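Local coordinates for hypoxanthine-guanine-xanthine phosphoribosyltransferase (PDB 1HGX), which transfers the phosphoribosyl group of 5-phospho-alpha-D-ribose 1-diphosphate to hypoxanthine, guanine or xanthine, salvaging purines for a parasite that cannot make purine nucleotides de novo, at residues Leu10-Tyr15 with Ile174-Glu179. Sequence-based numbering, arbitrary orientation.
Sequences LERVLY and IGILKE
Ile176 lays its CD1 over the centre of one face of the Arg12 guanidinium, 3.4 Å from Arg12 CZ. The side chains run alongside each other and point the same way. Arg12 CG sits between the backbone N and the carbonyl carbon (chi1 57°), and from there the extended chain carries the planar group above the isoleucine. Leu14 CD2 meets the same methyl, 4.0 Å from Ile176 CD1. On the opposite face from Arg12 and Ile176, Leu10 CD1 packs on the backbone of Gly175, 3.5 Å from its CA. The extended Lys178 chain passes across the backbone at 10-11, its CG near Glu11 N and its CE 3.4 Å from Leu10 O.

Antiparallel backbone bonds hold these groups in place. Glu11 N donates to Ile176 O at 2.8 Å, and Ile176 N to Arg12 O. A classic beta bulge follows, where Leu14 and Tyr15 both face Ile174. Ile174 O accepts from Leu14 N at 2.8 Å and, in a longer bond, from Tyr15 N at 3.3 Å. Both donors lie in its carbonyl plane. Ile174 N returns a bond to Tyr15 O.

Strand 174-177 is the middle of a three-stranded antiparallel sheet, with 157-158 beyond it. This small sheet joins the N-terminal and C-terminal parts of the modelled chain beside the purine site, consistent with the hood of type I phosphoribosyltransferases; the Ile176 side chain is about 8 Å from bound GMP. Arg12 forms a salt bridge with Glu153, and Lys178 NZ bonds to Asp8 O. Glu11 OE1 bridges Arg155, and the poorly ordered Glu179 also appears to. The Arg12 guanidinium thus offers a flat face to a methyl while its NH2 serves an acid, and Glu11 probably helps to hold Arg155, a residue of the GMP pocket.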
ATOM      1  N   LEU A  10       0.161 -16.715 -17.992  1.00 38.25           N
ATOM      2  CA  LEU A  10       1.590 -16.542 -17.799  1.00 34.85           C
ATOM      3  C   LEU A  10       2.280 -17.380 -18.843  1.00 32.02           C
ATOM      4  O   LEU A  10       1.895 -18.522 -19.062  1.00 33.14           O
ATOM      5  CB  LEU A  10       2.025 -17.049 -16.415  1.00 36.11           C
ATOM      6  CG  LEU A  10       2.024 -16.102 -15.215  1.00 39.41           C
ATOM      7  CD1 LEU A  10       3.086 -15.035 -15.396  1.00 39.33           C
ATOM      8  CD2 LEU A  10       0.658 -15.470 -15.060  1.00 43.28           C
ATOM      9  N   GLU A  11       3.249 -16.794 -19.533  1.00 28.92           N
ATOM     10  CA  GLU A  11       4.017 -17.532 -20.518  1.00 24.69           C
ATOM     11  C   GLU A  11       5.032 -18.315 -19.694  1.00 25.19           C
ATOM     12  O   GLU A  11       5.386 -19.448 -20.028  1.00 24.04           O
ATOM     13  CB  GLU A  11       4.729 -16.579 -21.474  1.00 24.44           C
ATOM     14  CG  GLU A  11       5.682 -17.286 -22.421  1.00 26.31           C
ATOM     15  CD  GLU A  11       6.406 -16.332 -23.328  1.00 26.09           C
ATOM     16  OE1 GLU A  11       5.730 -15.699 -24.161  1.00 30.07           O
ATOM     17  OE2 GLU A  11       7.645 -16.217 -23.212  1.00 26.98           O
ATOM     18  N   ARG A  12       5.512 -17.679 -18.626  1.00 22.25           N
ATOM     19  CA  ARG A  12       6.461 -18.281 -17.701  1.00 23.04           C
ATOM     20  C   ARG A  12       6.723 -17.392 -16.501  1.00 21.49           C
ATOM     21  O   ARG A  12       6.510 -16.179 -16.543  1.00 19.94           O
ATOM     22  CB  ARG A  12       7.781 -18.648 -18.378  1.00 25.09           C
ATOM     23  CG  ARG A  12       8.503 -17.527 -19.062  1.00 32.14           C
ATOM     24  CD  ARG A  12       9.588 -18.152 -19.902  1.00 40.36           C
ATOM     25  NE  ARG A  12      10.237 -17.221 -20.812  1.00 45.84           N
ATOM     26  CZ  ARG A  12      11.255 -16.434 -20.476  1.00 51.64           C
ATOM     27  NH1 ARG A  12      11.742 -16.445 -19.238  1.00 53.05           N
ATOM     28  NH2 ARG A  12      11.837 -15.691 -21.403  1.00 54.37           N
ATOM     29  N   VAL A  13       7.142 -18.025 -15.416  1.00 18.74           N
ATOM     30  CA  VAL A  13       7.435 -17.336 -14.173  1.00 18.59           C
ATOM     31  C   VAL A  13       8.909 -17.004 -14.173  1.00 18.16           C
ATOM     32  O   VAL A  13       9.727 -17.833 -14.582  1.00 21.26           O
ATOM     33  CB  VAL A  13       7.153 -18.246 -12.969  1.00 17.23           C
ATOM     34  CG1 VAL A  13       7.565 -17.565 -11.679  1.00 22.44           C
ATOM     35  CG2 VAL A  13       5.679 -18.631 -12.935  1.00 16.21           C
ATOM     36  N   LEU A  14       9.239 -15.781 -13.777  1.00 13.62           N
ATOM     37  CA  LEU A  14      10.624 -15.355 -13.700  1.00 15.00           C
ATOM     38  C   LEU A  14      11.120 -15.523 -12.268  1.00 17.51           C
ATOM     39  O   LEU A  14      12.248 -15.947 -12.041  1.00 17.58           O
ATOM     40  CB  LEU A  14      10.770 -13.898 -14.141  1.00 16.54           C
ATOM     41  CG  LEU A  14      10.432 -13.561 -15.599  1.00 19.86           C
ATOM     42  CD1 LEU A  14      10.710 -12.087 -15.852  1.00 21.58           C
ATOM     43  CD2 LEU A  14      11.253 -14.423 -16.560  1.00 18.68           C
ATOM     44  N   TYR A  15      10.270 -15.184 -11.301  1.00 18.43           N
ATOM     45  CA  TYR A  15      10.622 -15.291  -9.881  1.00 18.53           C
ATOM     46  C   TYR A  15       9.396 -15.700  -9.107  1.00 17.61           C
ATOM     47  O   TYR A  15       8.311 -15.186  -9.352  1.00 22.14           O
ATOM     48  CB  TYR A  15      11.133 -13.948  -9.334  1.00 18.36           C
ATOM     49  CG  TYR A  15      12.349 -13.437 -10.058  1.00 18.40           C
ATOM     50  CD1 TYR A  15      13.600 -14.012  -9.851  1.00 18.68           C
ATOM     51  CD2 TYR A  15      12.236 -12.441 -11.016  1.00 18.20           C
ATOM     52  CE1 TYR A  15      14.701 -13.614 -10.592  1.00 19.63           C
ATOM     53  CE2 TYR A  15      13.330 -12.037 -11.758  1.00 20.34           C
ATOM     54  CZ  TYR A  15      14.555 -12.629 -11.545  1.00 19.99           C
ATOM     55  OH  TYR A  15      15.631 -12.238 -12.306  1.00 27.37           O
ATOM     56  N   ILE A 174       6.377 -13.035 -10.310  1.00 17.76           N
ATOM     57  CA  ILE A 174       6.644 -12.026 -11.320  1.00 17.98           C
ATOM     58  C   ILE A 174       6.816 -12.889 -12.575  1.00 18.63           C
ATOM     59  O   ILE A 174       7.603 -13.834 -12.578  1.00 17.74           O
ATOM     60  CB  ILE A 174       7.930 -11.245 -10.990  1.00 19.97           C
ATOM     61  CG1 ILE A 174       7.660 -10.277  -9.827  1.00 18.25           C
ATOM     62  CG2 ILE A 174       8.454 -10.514 -12.227  1.00 18.66           C
ATOM     63  CD1 ILE A 174       8.902  -9.621  -9.289  1.00 19.43           C
ATOM     64  N   GLY A 175       6.044 -12.613 -13.614  1.00 20.20           N
ATOM     65  CA  GLY A 175       6.149 -13.417 -14.816  1.00 19.32           C
ATOM     66  C   GLY A 175       5.870 -12.632 -16.073  1.00 19.88           C
ATOM     67  O   GLY A 175       5.554 -11.447 -16.011  1.00 19.15           O
ATOM     68  N   ILE A 176       5.972 -13.312 -17.210  1.00 18.59           N
ATOM     69  CA  ILE A 176       5.760 -12.713 -18.526  1.00 17.50           C
ATOM     70  C   ILE A 176       4.341 -12.962 -19.008  1.00 19.07           C
ATOM     71  O   ILE A 176       3.850 -14.096 -18.967  1.00 18.05           O
ATOM     72  CB  ILE A 176       6.758 -13.314 -19.561  1.00 20.47           C
ATOM     73  CG1 ILE A 176       8.198 -12.940 -19.179  1.00 23.21           C
ATOM     74  CG2 ILE A 176       6.423 -12.850 -20.976  1.00 14.35           C
ATOM     75  CD1 ILE A 176       9.260 -13.674 -19.952  1.00 21.84           C
ATOM     76  N   LEU A 177       3.691 -11.903 -19.470  1.00 20.23           N
ATOM     77  CA  LEU A 177       2.325 -11.987 -19.981  1.00 25.42           C
ATOM     78  C   LEU A 177       2.415 -12.651 -21.362  1.00 31.37           C
ATOM     79  O   LEU A 177       3.264 -12.267 -22.174  1.00 29.55           O
ATOM     80  CB  LEU A 177       1.751 -10.568 -20.114  1.00 23.17           C
ATOM     81  CG  LEU A 177       0.258 -10.225 -20.222  1.00 23.22           C
ATOM     82  CD1 LEU A 177      -0.034  -9.564 -21.546  1.00 24.70           C
ATOM     83  CD2 LEU A 177      -0.620 -11.437 -19.990  1.00 21.58           C
ATOM     84  N   LYS A 178       1.593 -13.674 -21.602  1.00 35.79           N
ATOM     85  CA  LYS A 178       1.582 -14.368 -22.895  1.00 40.84           C
ATOM     86  C   LYS A 178       1.292 -13.379 -24.007  1.00 45.48           C
ATOM     87  O   LYS A 178       0.559 -12.412 -23.805  1.00 38.66           O
ATOM     88  CB  LYS A 178       0.481 -15.424 -22.950  1.00 39.95           C
ATOM     89  CG  LYS A 178       0.789 -16.739 -22.308  1.00 40.64           C
ATOM     90  CD  LYS A 178      -0.392 -17.669 -22.501  1.00 41.82           C
ATOM     91  CE  LYS A 178      -0.198 -18.963 -21.745  1.00 48.65           C
ATOM     92  NZ  LYS A 178      -1.330 -19.903 -21.944  1.00 53.84           N
ATOM     93  N   GLU A 179       1.809 -13.664 -25.196  1.00 57.25           N
ATOM     94  CA  GLU A 179       1.582 -12.806 -26.350  1.00 71.02           C
ATOM     95  C   GLU A 179       0.115 -12.842 -26.759  1.00 78.71           C
ATOM     96  O   GLU A 179      -0.259 -12.323 -27.808  1.00 78.93           O
ATOM     97  CB  GLU A 179       2.461 -13.249 -27.521  1.00 73.90           C
ATOM     98  CG  GLU A 179       3.933 -12.968 -27.310  1.00 79.51           C
ATOM     99  CD  GLU A 179       4.200 -11.504 -27.016  1.00 83.67           C
ATOM    100  OE1 GLU A 179       3.688 -10.642 -27.764  1.00 86.42           O
ATOM    101  OE2 GLU A 179       4.908 -11.212 -26.027  1.00 86.38           O
TER